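Local coordinates for protein carboxyvinyl-carboxyphosphonate phosphorylmutase (Bacillus anthracis, PDB 4IQD) that belongs to the phosphoenolpyruvate phosphomutase family of TIM-barrel enzymes and binds pyruvic acid at several sites, at residues A[96-101]-A[126-131]; A[121-126]-A[151-156]; A[22-27]-A[50-55]; A[189-194]-A[237-242]; A[61-66]-A[245-250]. One frame throughout, in Å; residues are numbered along the deposited sequence.

In the fold
The five contacts sample a TIM barrel from several sides. Along the chain interaction 3 closes first, interactions 1 and 2 follow with crossed segments, and interaction 4 comes after them; interaction 5, joining helices 57-63 and 245-264, closes a long loop around interactions 1, 2 and 4. Interactions 1 and 2 have centres 12 Å apart, share Gln126 and touch between Asp97 and Glu124. Interactions 3 and 4, 10 Å apart, meet where Val25 packs on Met239 and Tyr54 on Ile241. Interactions 2, 3 and 4 all reach the five-stranded sheet, and Gln122, Tyr54 and Ile241 link these three contacts inside the barrel.

Interaction 1 (A[96-101]-A[126-131]); sequences IDTGFG and QQLPKK
Thr98 carries the whole first side of this contact, meeting Gln126 and Leu128 from within a tight turn. The turn opens at Ile96, whose carbonyl O accepts a hydrogen bond of 2.9 Å from Gly99 N and so closes a type II' beta turn. Asp97 occupies the second position with positive phi (52°), and its backbone N is bonded to Asp95, a residue of a pyruvic acid pocket. Thr98 comes third. Its OG1 is tucked in over the main chain (chi1 71°), which directs the methyl CG2 at the other loop. There Thr98 CG2 lies 3.4 Å from Gln126 O and 3.8 Å from Leu128 CD1, the Thr98 and Leu128 side chains running aslant. The hydroxyl is used separately: a water 2.9 Å from Thr98 OG1 donates to Leu128 O at 3.1 Å. After Gly99 the ring of Phe100 folds back so that Ile96 O lies over one face, toward the rim and 3.4 Å above the ring plane. Threonine thus works as a two-sided group, its methyl meeting apolar and carbonyl surface while its hydroxyl reaches the same loop through water, and no direct hydrogen bond joins the two segments.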
# COMPACT_ATOMS: atom_id res chain seq x y z
N ILE A 96 -8.16 -9.79 12.94
CA ILE A 96 -9.22 -8.86 13.30
C ILE A 96 -9.13 -8.38 14.75
O ILE A 96 -10.12 -7.93 15.32
CB ILE A 96 -10.62 -9.45 13.03
CG1 ILE A 96 -10.89 -10.65 13.93
CG2 ILE A 96 -10.75 -9.84 11.56
CD1 ILE A 96 -12.36 -11.02 14.02
N ASP A 97 -7.94 -8.46 15.33
CA ASP A 97 -7.72 -8.07 16.72
C ASP A 97 -8.70 -8.77 17.66
O ASP A 97 -8.69 -9.99 17.80
CB ASP A 97 -7.80 -6.55 16.89
CG ASP A 97 -6.70 -5.82 16.14
OD1 ASP A 97 -5.63 -6.42 15.91
OD2 ASP A 97 -6.91 -4.64 15.78
N THR A 98 -9.57 -7.98 18.30
CA THR A 98 -10.55 -8.53 19.22
C THR A 98 -11.98 -8.44 18.68
O THR A 98 -12.94 -8.69 19.41
CB THR A 98 -10.48 -7.84 20.59
OG1 THR A 98 -10.98 -6.50 20.47
CG2 THR A 98 -9.05 -7.79 21.09
N GLY A 99 -12.12 -8.08 17.41
CA GLY A 99 -13.42 -8.00 16.78
C GLY A 99 -13.95 -6.58 16.70
O GLY A 99 -15.10 -6.36 16.31
N PHE A 100 -13.11 -5.63 17.09
CA PHE A 100 -13.43 -4.20 16.99
C PHE A 100 -14.67 -3.82 17.78
O PHE A 100 -15.54 -3.12 17.29
CB PHE A 100 -13.57 -3.77 15.53
CG PHE A 100 -12.45 -4.25 14.66
CD1 PHE A 100 -11.24 -3.58 14.62
CD2 PHE A 100 -12.60 -5.38 13.87
CE1 PHE A 100 -10.20 -4.02 13.83
CE2 PHE A 100 -11.57 -5.83 13.07
CZ PHE A 100 -10.37 -5.15 13.05
N GLY A 101 -14.73 -4.28 19.03
CA GLY A 101 -15.84 -3.96 19.90
C GLY A 101 -16.41 -5.18 20.59
O GLY A 101 -15.68 -6.12 20.90
N GLN A 126 -6.63 -10.58 24.04
CA GLN A 126 -6.10 -9.34 24.59
C GLN A 126 -7.25 -8.43 24.93
O GLN A 126 -8.31 -8.49 24.30
CB GLN A 126 -5.17 -8.66 23.58
CG GLN A 126 -3.72 -9.11 23.67
CD GLN A 126 -2.88 -8.19 24.54
OE1 GLN A 126 -3.34 -7.13 24.96
NE2 GLN A 126 -1.64 -8.59 24.79
N GLN A 127 -7.07 -7.58 25.93
CA GLN A 127 -8.12 -6.67 26.34
C GLN A 127 -7.86 -5.30 25.74
O GLN A 127 -6.83 -4.69 25.99
CB GLN A 127 -8.20 -6.60 27.87
CG GLN A 127 -9.55 -6.14 28.40
CD GLN A 127 -9.58 -4.66 28.67
OE1 GLN A 127 -9.12 -4.20 29.71
NE2 GLN A 127 -10.14 -3.89 27.74
N LEU A 128 -8.81 -4.83 24.93
CA LEU A 128 -8.65 -3.59 24.20
C LEU A 128 -9.91 -2.72 24.25
O LEU A 128 -11.02 -3.25 24.30
CB LEU A 128 -8.27 -3.88 22.74
CG LEU A 128 -6.77 -3.98 22.48
CD1 LEU A 128 -6.48 -5.00 21.39
CD2 LEU A 128 -6.22 -2.61 22.10
N PRO A 129 -9.74 -1.39 24.26
CA PRO A 129 -8.44 -0.71 24.28
C PRO A 129 -7.85 -0.70 25.67
O PRO A 129 -8.52 -1.08 26.63
CB PRO A 129 -8.80 0.71 23.85
CG PRO A 129 -10.19 0.89 24.34
CD PRO A 129 -10.86 -0.44 24.17
N LYS A 130 -6.60 -0.26 25.79
CA LYS A 130 -5.92 -0.23 27.07
C LYS A 130 -6.35 1.00 27.86
O LYS A 130 -6.67 2.04 27.29
CB LYS A 130 -4.41 -0.20 26.87
CG LYS A 130 -3.92 -1.07 25.73
CD LYS A 130 -4.04 -2.54 26.06
CE LYS A 130 -3.48 -3.39 24.93
NZ LYS A 130 -2.09 -3.00 24.57
N LYS A 131 -6.35 0.87 29.19
CA LYS A 131 -6.67 1.99 30.07
C LYS A 131 -5.69 3.12 29.84
O LYS A 131 -4.50 2.89 29.63
CB LYS A 131 -6.65 1.55 31.54
CG LYS A 131 -6.96 2.67 32.53
CD LYS A 131 -6.78 2.22 33.97
CE LYS A 131 -8.11 2.01 34.69
NZ LYS A 131 -8.90 0.87 34.14
O HOH W 1 -12.32 -5.67 22.94

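Interaction 2 (A[121-126]-A[151-156]); sequences VQIEDQ and KAIKEV
Strand 121-124 and the last turns of helix 143-156 lie one layer apart, their closest CA atoms, those of Val121 and Ile153, being 9.7 Å from each other. No hydrogen bond spans that distance; side chains bridge it. Ile153 reaches from the helix with its longer branch fully extended (chi1 -60°, chi2 180°), and the end methyl CD1 arrives between two residues of the strand. Ile153 CD1 lies 4.4 Å from Ile123 CD1 and 4.5 Å from Val121 CG2, a light, methyl-to-methyl contact. Ile123 is extended as well, its CG1 trans to the main-chain nitrogen (chi1 -171°), so two long branches meet at their ends. Val121 and Ile123 are two places apart in the strand and both point at the helix, whereas Gln122 between them turns the other way and bonds Tyr54 OH. Ile162 of the next strand and Val106 of helix 103-115 also touch Ile153, so this isoleucine packs against three neighbouring elements of the fold at once. Strand 120-124, helix 143-156 and strand 161-166 form a beta-alpha-beta unit, the repeating right-handed crossover from which a TIM barrel is built.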
# COMPACT_ATOMS: atom_id res chain seq x y z
N VAL A 121 -10.31 -15.74 9.93
CA VAL A 121 -10.02 -14.58 10.77
C VAL A 121 -9.32 -14.97 12.06
O VAL A 121 -9.57 -16.05 12.61
CB VAL A 121 -11.30 -13.79 11.12
CG1 VAL A 121 -11.83 -13.06 9.90
CG2 VAL A 121 -12.35 -14.72 11.72
N GLN A 122 -8.45 -14.09 12.53
CA GLN A 122 -7.73 -14.30 13.78
C GLN A 122 -8.21 -13.33 14.83
O GLN A 122 -8.09 -12.12 14.67
CB GLN A 122 -6.23 -14.12 13.58
CG GLN A 122 -5.46 -14.01 14.88
CD GLN A 122 -4.10 -13.36 14.69
OE1 GLN A 122 -3.33 -13.75 13.82
NE2 GLN A 122 -3.81 -12.36 15.51
N ILE A 123 -8.75 -13.87 15.92
CA ILE A 123 -9.26 -13.05 17.01
C ILE A 123 -8.49 -13.40 18.28
O ILE A 123 -8.09 -14.55 18.48
CB ILE A 123 -10.77 -13.27 17.20
CG1 ILE A 123 -11.36 -12.27 18.20
CG2 ILE A 123 -11.08 -14.69 17.63
CD1 ILE A 123 -12.83 -12.47 18.44
N GLU A 124 -8.26 -12.40 19.13
CA GLU A 124 -7.39 -12.58 20.30
C GLU A 124 -8.07 -12.25 21.62
O GLU A 124 -9.08 -11.55 21.66
CB GLU A 124 -6.13 -11.73 20.14
CG GLU A 124 -6.37 -10.23 20.17
CD GLU A 124 -5.17 -9.44 19.67
OE1 GLU A 124 -4.96 -8.30 20.14
OE2 GLU A 124 -4.43 -9.95 18.81
N ASP A 125 -7.50 -12.77 22.71
CA ASP A 125 -8.05 -12.55 24.05
C ASP A 125 -7.42 -11.36 24.76
O ASP A 125 -7.65 -11.16 25.95
CB ASP A 125 -7.94 -13.81 24.91
CG ASP A 125 -6.52 -14.34 25.04
OD1 ASP A 125 -5.58 -13.70 24.52
OD2 ASP A 125 -6.34 -15.40 25.67
N GLN A 126 -6.63 -10.58 24.04
CA GLN A 126 -6.10 -9.34 24.59
C GLN A 126 -7.25 -8.43 24.93
O GLN A 126 -8.31 -8.49 24.30
CB GLN A 126 -5.17 -8.66 23.58
CG GLN A 126 -3.72 -9.11 23.67
CD GLN A 126 -2.88 -8.19 24.54
OE1 GLN A 126 -3.34 -7.13 24.96
NE2 GLN A 126 -1.64 -8.59 24.79
N LYS A 151 -18.41 -17.73 19.65
CA LYS A 151 -19.77 -18.22 19.44
C LYS A 151 -20.55 -17.28 18.55
O LYS A 151 -21.37 -17.71 17.74
CB LYS A 151 -20.49 -18.39 20.78
CG LYS A 151 -19.96 -19.53 21.63
CD LYS A 151 -20.37 -19.38 23.09
CE LYS A 151 -21.87 -19.48 23.28
NZ LYS A 151 -22.23 -19.45 24.73
N ALA A 152 -20.30 -15.98 18.71
CA ALA A 152 -20.92 -14.97 17.86
C ALA A 152 -20.53 -15.17 16.40
O ALA A 152 -21.37 -15.07 15.50
CB ALA A 152 -20.54 -13.58 18.33
N ILE A 153 -19.26 -15.46 16.17
CA ILE A 153 -18.78 -15.72 14.82
C ILE A 153 -19.40 -16.98 14.23
O ILE A 153 -19.96 -16.95 13.14
CB ILE A 153 -17.25 -15.82 14.77
CG1 ILE A 153 -16.63 -14.51 15.25
CG2 ILE A 153 -16.79 -16.13 13.36
CD1 ILE A 153 -15.12 -14.51 15.24
N LYS A 154 -19.31 -18.09 14.97
CA LYS A 154 -19.90 -19.36 14.53
C LYS A 154 -21.38 -19.21 14.21
O LYS A 154 -21.91 -19.91 13.35
CB LYS A 154 -19.73 -20.45 15.60
CG LYS A 154 -18.31 -20.93 15.83
CD LYS A 154 -17.63 -21.34 14.53
CE LYS A 154 -18.35 -22.48 13.82
NZ LYS A 154 -17.75 -22.71 12.47
N GLU A 155 -22.03 -18.31 14.92
CA GLU A 155 -23.45 -18.08 14.73
C GLU A 155 -23.76 -17.35 13.43
O GLU A 155 -24.58 -17.80 12.63
CB GLU A 155 -24.03 -17.29 15.91
CG GLU A 155 -25.50 -17.00 15.76
CD GLU A 155 -26.31 -18.24 15.46
OE1 GLU A 155 -26.09 -19.27 16.14
OE2 GLU A 155 -27.16 -18.20 14.54
N VAL A 156 -23.09 -16.22 13.21
CA VAL A 156 -23.41 -15.36 12.08
C VAL A 156 -22.68 -15.79 10.81
O VAL A 156 -23.19 -15.64 9.71
CB VAL A 156 -23.10 -13.89 12.39
CG1 VAL A 156 -23.53 -13.00 11.24
CG2 VAL A 156 -23.81 -13.46 13.66

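Interaction 3 (A[22-27]-A[50-55]); sequences RALVEA and FLALYL
The final turn of helix 14-26, from which Leu24 reaches Leu51 and Ala52, is held by a 2.9 Å backbone bond from Glu26 N to Arg22 O. In this TIM barrel the helix precedes the first strand, 31-34, and lies near the N-terminal end of strand 53-55, where Leu51 and Ala52 lead into the sheet. Leu24 is the single residue of the helix segment that meets the other side, and it does so with both branches. Its CG points away from the carbonyl carbon (chi1 -64°), and the next torsion (chi2 177°) extends CD1 toward Leu51 and Ala52, with CD2 branching off beside it. Leu24 CD2 lies 4.1 Å from Leu51 CD1. Leu24 CD1 comes within 3.2 Å of the carbonyl O of Leu51, a close van der Waals approach of a methyl to a polar atom. Leu31 and Pro91 also touch Leu24, so the leucine fills in between the first three strands where they begin. Farther along, Tyr54 belongs to a pyruvic acid pocket, and its OH bonds Gln122. Phe50, just before Leu51, makes a cation-pi contact with Lys262 of the second subunit. The fit is completed at the small side chain of Ala52, whose CB sits 4.0 Å from Leu24 CD1.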
# COMPACT_ATOMS: atom_id res chain seq x y z
N ARG A 22 -8.85 -24.53 4.90
CA ARG A 22 -8.91 -25.64 5.83
C ARG A 22 -8.11 -26.82 5.30
O ARG A 22 -7.32 -27.42 6.03
CB ARG A 22 -10.35 -26.08 6.08
CG ARG A 22 -10.46 -27.34 6.92
CD ARG A 22 -11.91 -27.77 7.10
NE ARG A 22 -12.72 -26.75 7.75
CZ ARG A 22 -12.75 -26.54 9.06
NH1 ARG A 22 -12.00 -27.28 9.87
NH2 ARG A 22 -13.52 -25.59 9.56
N ALA A 23 -8.31 -27.14 4.03
CA ALA A 23 -7.56 -28.19 3.37
C ALA A 23 -6.07 -27.95 3.56
O ALA A 23 -5.34 -28.85 4.00
CB ALA A 23 -7.90 -28.23 1.89
N LEU A 24 -5.63 -26.74 3.23
CA LEU A 24 -4.24 -26.34 3.36
C LEU A 24 -3.70 -26.62 4.76
O LEU A 24 -2.56 -27.04 4.93
CB LEU A 24 -4.07 -24.86 3.04
CG LEU A 24 -4.40 -24.37 1.63
CD1 LEU A 24 -4.24 -22.87 1.55
CD2 LEU A 24 -3.52 -25.05 0.61
N VAL A 25 -4.55 -26.39 5.75
CA VAL A 25 -4.18 -26.62 7.14
C VAL A 25 -4.05 -28.11 7.43
O VAL A 25 -3.03 -28.56 7.94
CB VAL A 25 -5.21 -26.00 8.09
CG1 VAL A 25 -5.03 -26.54 9.49
CG2 VAL A 25 -5.10 -24.49 8.07
N GLU A 26 -5.09 -28.86 7.08
CA GLU A 26 -5.13 -30.29 7.36
C GLU A 26 -4.06 -31.07 6.59
O GLU A 26 -3.79 -32.23 6.89
CB GLU A 26 -6.52 -30.85 7.04
CG GLU A 26 -7.67 -30.10 7.69
CD GLU A 26 -7.72 -30.26 9.20
OE1 GLU A 26 -8.17 -29.32 9.88
OE2 GLU A 26 -7.32 -31.34 9.69
N ALA A 27 -3.45 -30.41 5.61
CA ALA A 27 -2.43 -31.02 4.78
C ALA A 27 -1.25 -31.53 5.59
O ALA A 27 -0.96 -31.03 6.68
CB ALA A 27 -1.95 -30.04 3.72
N PHE A 50 3.10 -19.13 -2.89
CA PHE A 50 2.41 -19.30 -1.62
C PHE A 50 0.91 -19.47 -1.85
O PHE A 50 0.36 -18.90 -2.79
CB PHE A 50 2.71 -18.13 -0.69
CG PHE A 50 4.17 -18.01 -0.34
CD1 PHE A 50 4.73 -18.81 0.64
CD2 PHE A 50 4.98 -17.10 -1.00
CE1 PHE A 50 6.07 -18.71 0.96
CE2 PHE A 50 6.32 -17.00 -0.68
CZ PHE A 50 6.86 -17.79 0.30
N LEU A 51 0.27 -20.27 -1.01
CA LEU A 51 -1.09 -20.73 -1.26
C LEU A 51 -2.12 -20.11 -0.32
O LEU A 51 -3.30 -20.45 -0.35
CB LEU A 51 -1.15 -22.25 -1.14
CG LEU A 51 -0.15 -23.01 -2.00
CD1 LEU A 51 -0.30 -24.50 -1.79
CD2 LEU A 51 -0.32 -22.64 -3.47
N ALA A 52 -1.65 -19.20 0.53
CA ALA A 52 -2.52 -18.51 1.47
C ALA A 52 -1.81 -17.22 1.84
O ALA A 52 -0.59 -17.14 1.74
CB ALA A 52 -2.77 -19.37 2.69
N LEU A 53 -2.57 -16.22 2.26
CA LEU A 53 -1.99 -14.92 2.57
C LEU A 53 -2.47 -14.44 3.93
O LEU A 53 -3.49 -14.89 4.42
CB LEU A 53 -2.38 -13.89 1.51
CG LEU A 53 -1.84 -14.10 0.10
CD1 LEU A 53 -2.36 -13.01 -0.80
CD2 LEU A 53 -0.32 -14.12 0.10
N TYR A 54 -1.71 -13.52 4.51
CA TYR A 54 -2.03 -13.01 5.83
C TYR A 54 -2.12 -11.49 5.81
O TYR A 54 -1.27 -10.81 5.24
CB TYR A 54 -0.95 -13.45 6.83
CG TYR A 54 -1.24 -13.10 8.28
CD1 TYR A 54 -2.24 -13.75 8.99
CD2 TYR A 54 -0.48 -12.14 8.94
CE1 TYR A 54 -2.49 -13.45 10.31
CE2 TYR A 54 -0.73 -11.84 10.27
CZ TYR A 54 -1.73 -12.49 10.95
OH TYR A 54 -1.98 -12.18 12.27
N LEU A 55 -3.17 -10.96 6.42
CA LEU A 55 -3.28 -9.53 6.61
C LEU A 55 -3.13 -9.20 8.09
O LEU A 55 -4.02 -9.47 8.89
CB LEU A 55 -4.62 -9.02 6.09
CG LEU A 55 -4.79 -7.50 6.13
CD1 LEU A 55 -3.73 -6.83 5.28
CD2 LEU A 55 -6.19 -7.11 5.67

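Interaction 4 (A[189-194]-A[237-242]); sequences ADAIFP and FQMVIY
Ala191 offers a shallow hollow and the end methyl of Met239, present here as selenomethionine, drops into it, Met239 CE lying 3.9 Å from Ala191 CB. Met239 gets there by bending: its CG starts out folded over its own main chain (chi1 85°), and a further kink at chi3 (80°) swings the methyl round to the alanine. Val25, from the helix before the first strand, closes on the same methyl. The next bump along is Ile241, whose CD1 approaches the Phe193 ring obliquely, 4.2 Å from Phe193 CE2; the two side chains cross at about a right angle. The extended first torsion of Phe193 carries the ring from its strand toward Ile241. A third pair meets where Pro194 CD stands at the edge of the Phe237 ring, 4.4 Å from Phe237 CE1 and near the ring plane, while Phe203 packs edge-to-face on Phe237. The touching parts of the segments run 83° apart, with strand 215-217 ordered between their strands in the barrel. All six residues are buried and apolar, and no hydrogen bond crosses between the segments, so the contact rests on apolar packing; the Phe193 side chain lies about 5 Å from a bound pyruvic acid.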
# COMPACT_ATOMS: atom_id res chain seq x y z
N ALA A 189 -13.47 -22.36 17.67
CA ALA A 189 -12.22 -22.07 16.98
C ALA A 189 -11.67 -23.33 16.32
O ALA A 189 -11.76 -24.42 16.87
CB ALA A 189 -11.20 -21.48 17.95
N ASP A 190 -11.11 -23.17 15.12
CA ASP A 190 -10.63 -24.30 14.34
C ASP A 190 -9.12 -24.48 14.47
O ASP A 190 -8.57 -25.50 14.08
CB ASP A 190 -11.00 -24.11 12.87
CG ASP A 190 -12.45 -23.71 12.67
OD1 ASP A 190 -13.34 -24.55 12.93
OD2 ASP A 190 -12.70 -22.56 12.26
N ALA A 191 -8.46 -23.47 15.03
CA ALA A 191 -7.01 -23.46 15.15
C ALA A 191 -6.55 -22.51 16.25
O ALA A 191 -7.27 -21.57 16.60
CB ALA A 191 -6.38 -23.07 13.82
N ILE A 192 -5.36 -22.75 16.79
CA ILE A 192 -4.83 -21.91 17.86
C ILE A 192 -3.49 -21.25 17.53
O ILE A 192 -2.58 -21.88 16.99
CB ILE A 192 -4.71 -22.69 19.19
CG1 ILE A 192 -6.08 -23.21 19.64
CG2 ILE A 192 -4.14 -21.81 20.28
CD1 ILE A 192 -7.07 -22.11 19.96
N PHE A 193 -3.39 -19.97 17.86
CA PHE A 193 -2.18 -19.18 17.75
C PHE A 193 -1.72 -18.92 19.19
O PHE A 193 -2.21 -18.01 19.85
CB PHE A 193 -2.51 -17.87 17.01
CG PHE A 193 -1.38 -16.87 16.90
CD1 PHE A 193 -0.15 -17.06 17.51
CD2 PHE A 193 -1.58 -15.70 16.18
CE1 PHE A 193 0.85 -16.11 17.40
CE2 PHE A 193 -0.58 -14.76 16.06
CZ PHE A 193 0.63 -14.96 16.67
N PRO A 194 -0.76 -19.72 19.68
CA PRO A 194 -0.22 -19.56 21.03
C PRO A 194 0.98 -18.62 21.05
O PRO A 194 2.10 -19.05 20.81
CB PRO A 194 0.25 -20.98 21.39
CG PRO A 194 0.20 -21.78 20.10
CD PRO A 194 -0.11 -20.84 18.98
N PHE A 237 3.54 -27.85 14.52
CA PHE A 237 2.78 -26.78 13.87
C PHE A 237 2.35 -27.16 12.47
O PHE A 237 3.03 -27.92 11.78
CB PHE A 237 3.59 -25.48 13.85
CG PHE A 237 3.70 -24.82 15.19
CD1 PHE A 237 2.68 -24.01 15.65
CD2 PHE A 237 4.81 -25.02 15.98
CE1 PHE A 237 2.77 -23.41 16.89
CE2 PHE A 237 4.91 -24.42 17.22
CZ PHE A 237 3.88 -23.61 17.67
N GLN A 238 1.21 -26.64 12.05
CA GLN A 238 0.65 -26.99 10.75
C GLN A 238 0.49 -25.78 9.84
O GLN A 238 0.05 -25.90 8.69
CB GLN A 238 -0.68 -27.73 10.93
CG GLN A 238 -0.55 -28.91 11.87
CD GLN A 238 -1.87 -29.59 12.15
OE1 GLN A 238 -2.68 -29.81 11.25
NE2 GLN A 238 -2.10 -29.93 13.41
N MSE A 239 0.85 -24.61 10.35
CA MSE A 239 0.87 -23.40 9.55
C MSE A 239 1.76 -22.37 10.22
O MSE A 239 1.93 -22.38 11.44
CB MSE A 239 -0.54 -22.85 9.35
CG MSE A 239 -1.03 -21.96 10.47
SE MSE A 239 -2.95 -21.64 10.41
CE MSE A 239 -3.54 -23.32 11.21
N VAL A 240 2.35 -21.49 9.42
CA VAL A 240 3.25 -20.47 9.94
C VAL A 240 3.11 -19.17 9.18
O VAL A 240 3.07 -19.16 7.95
CB VAL A 240 4.72 -20.95 9.93
CG1 VAL A 240 5.07 -21.57 8.60
CG2 VAL A 240 5.66 -19.81 10.27
N ILE A 241 3.03 -18.07 9.91
CA ILE A 241 2.86 -16.76 9.30
C ILE A 241 4.14 -15.92 9.33
O ILE A 241 4.95 -16.02 10.25
CB ILE A 241 1.73 -15.96 9.99
CG1 ILE A 241 2.03 -15.78 11.47
CG2 ILE A 241 0.39 -16.67 9.81
CD1 ILE A 241 1.00 -14.96 12.20
N TYR A 242 4.30 -15.10 8.30
CA TYR A 242 5.38 -14.14 8.21
C TYR A 242 4.72 -12.78 8.00
O TYR A 242 4.69 -12.25 6.89
CB TYR A 242 6.32 -14.49 7.05
CG TYR A 242 6.82 -15.92 7.08
CD1 TYR A 242 8.04 -16.25 7.66
CD2 TYR A 242 6.06 -16.96 6.54
CE1 TYR A 242 8.49 -17.55 7.70
CE2 TYR A 242 6.50 -18.27 6.58
CZ TYR A 242 7.72 -18.56 7.16
OH TYR A 242 8.16 -19.86 7.20

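Interaction 5 (A[61-66]-A[245-250]); sequences TASKGL and TSLRVA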
# COMPACT_ATOMS: atom_id res chain seq x y z
N THR A 61 -1.69 -1.12 9.44
CA THR A 61 -1.63 0.20 10.06
C THR A 61 -0.36 0.92 9.66
O THR A 61 -0.39 2.08 9.26
CB THR A 61 -1.71 0.09 11.59
OG1 THR A 61 -0.72 -0.83 12.05
CG2 THR A 61 -3.09 -0.40 12.00
N ALA A 62 0.77 0.22 9.75
CA ALA A 62 2.05 0.79 9.39
C ALA A 62 2.04 1.30 7.95
O ALA A 62 2.63 2.34 7.67
CB ALA A 62 3.17 -0.22 9.59
N SER A 63 1.36 0.58 7.06
CA SER A 63 1.19 1.03 5.67
C SER A 63 0.51 2.39 5.63
O SER A 63 0.94 3.28 4.91
CB SER A 63 0.37 0.02 4.87
OG SER A 63 0.96 -1.26 4.86
N LYS A 64 -0.56 2.53 6.40
CA LYS A 64 -1.30 3.78 6.47
C LYS A 64 -0.57 4.83 7.30
O LYS A 64 -1.07 5.94 7.47
CB LYS A 64 -2.69 3.54 7.05
CG LYS A 64 -3.52 2.55 6.26
CD LYS A 64 -4.96 2.56 6.74
CE LYS A 64 -5.67 3.83 6.31
NZ LYS A 64 -5.97 3.81 4.86
N GLY A 65 0.60 4.48 7.81
CA GLY A 65 1.40 5.41 8.61
C GLY A 65 0.87 5.56 10.02
O GLY A 65 0.97 6.63 10.62
N LEU A 66 0.31 4.48 10.55
CA LEU A 66 -0.33 4.52 11.87
C LEU A 66 0.31 3.52 12.83
O LEU A 66 0.95 2.56 12.39
CB LEU A 66 -1.83 4.21 11.72
CG LEU A 66 -2.61 5.11 10.76
CD1 LEU A 66 -4.09 4.83 10.88
CD2 LEU A 66 -2.31 6.58 11.01
N THR A 245 6.85 -8.96 7.30
CA THR A 245 8.04 -9.01 6.47
C THR A 245 7.93 -8.15 5.22
O THR A 245 8.86 -7.44 4.87
CB THR A 245 8.34 -10.45 6.05
OG1 THR A 245 8.13 -11.33 7.16
CG2 THR A 245 9.77 -10.58 5.57
N SER A 246 6.77 -8.21 4.56
CA SER A 246 6.56 -7.47 3.31
C SER A 246 6.77 -5.97 3.49
O SER A 246 7.36 -5.32 2.63
CB SER A 246 5.16 -7.74 2.76
OG SER A 246 4.16 -7.19 3.61
N LEU A 247 6.32 -5.43 4.61
CA LEU A 247 6.44 -4.00 4.87
C LEU A 247 7.84 -3.64 5.37
O LEU A 247 8.34 -2.55 5.09
CB LEU A 247 5.38 -3.54 5.87
CG LEU A 247 5.43 -2.07 6.30
CD1 LEU A 247 4.06 -1.43 6.21
CD2 LEU A 247 5.99 -1.95 7.71
N ARG A 248 8.46 -4.55 6.10
CA ARG A 248 9.80 -4.33 6.63
C ARG A 248 10.81 -4.14 5.51
O ARG A 248 11.64 -3.23 5.57
CB ARG A 248 10.24 -5.49 7.52
CG ARG A 248 9.43 -5.66 8.78
CD ARG A 248 10.31 -6.18 9.89
NE ARG A 248 9.57 -6.89 10.92
CZ ARG A 248 9.02 -6.30 11.98
NH1 ARG A 248 9.12 -4.99 12.14
NH2 ARG A 248 8.37 -7.03 12.88
N VAL A 249 10.75 -5.00 4.50
CA VAL A 249 11.67 -4.95 3.38
C VAL A 249 11.36 -3.78 2.45
O VAL A 249 12.26 -3.18 1.85
CB VAL A 249 11.67 -6.27 2.57
CG1 VAL A 249 12.26 -7.40 3.39
CG2 VAL A 249 10.27 -6.62 2.10
N ALA A 250 10.07 -3.44 2.33
CA ALA A 250 9.64 -2.35 1.47
C ALA A 250 10.10 -1.02 2.04
O ALA A 250 10.58 -0.15 1.31
CB ALA A 250 8.13 -2.37 1.30
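The end of helix 57-63 faces the first turns of helix 245-264, with the CA atoms of Ser63 and Leu247 7.3 Å apart. Leu247 carries its helix's side of the contact. With chi1 at 177° the side chain stretches away from its own backbone N, reaches across to the other helix and forks at its end. Leu247 CD1 enters the angle between Ala62 and Ser63, 3.7 Å from Ala62 CB and 3.4 Å from Ser63 OG. Leu247 CD1 also rests 3.5 Å from the backbone N of Ser63. The second branch, Leu247 CD2, lies 3.8 Å from Ala62 CB, so the two methyls straddle that single carbon. Ser63 presents its hydroxyl to a methyl, but the polar end is satisfied within its own helix: OG is hydrogen-bonded to Ala59 O, one turn back. Just beyond, the chain leaves the helix in a Schellman motif, Gly65 taking positive phi while Leu66 N bonds Thr61 O at 2.8 Å and Gly65 N bonds Ala62 O at 3.0 Å. The flanks of Leu247 are polar and bound elsewhere, Ser246 to His37, and Arg248 to Glu220 in a salt bridge and to Thr219, a residue of a pyruvic acid pocket. Met40 of the second subunit also packs on Ala62, which places the contact at the dimer interface. Between the two helices the attraction is therefore apolar, a branched leucine set against an alanine and a serine whose hydroxyl is already engaged, with neither charge nor hydrogen bond crossing from one segment to the other.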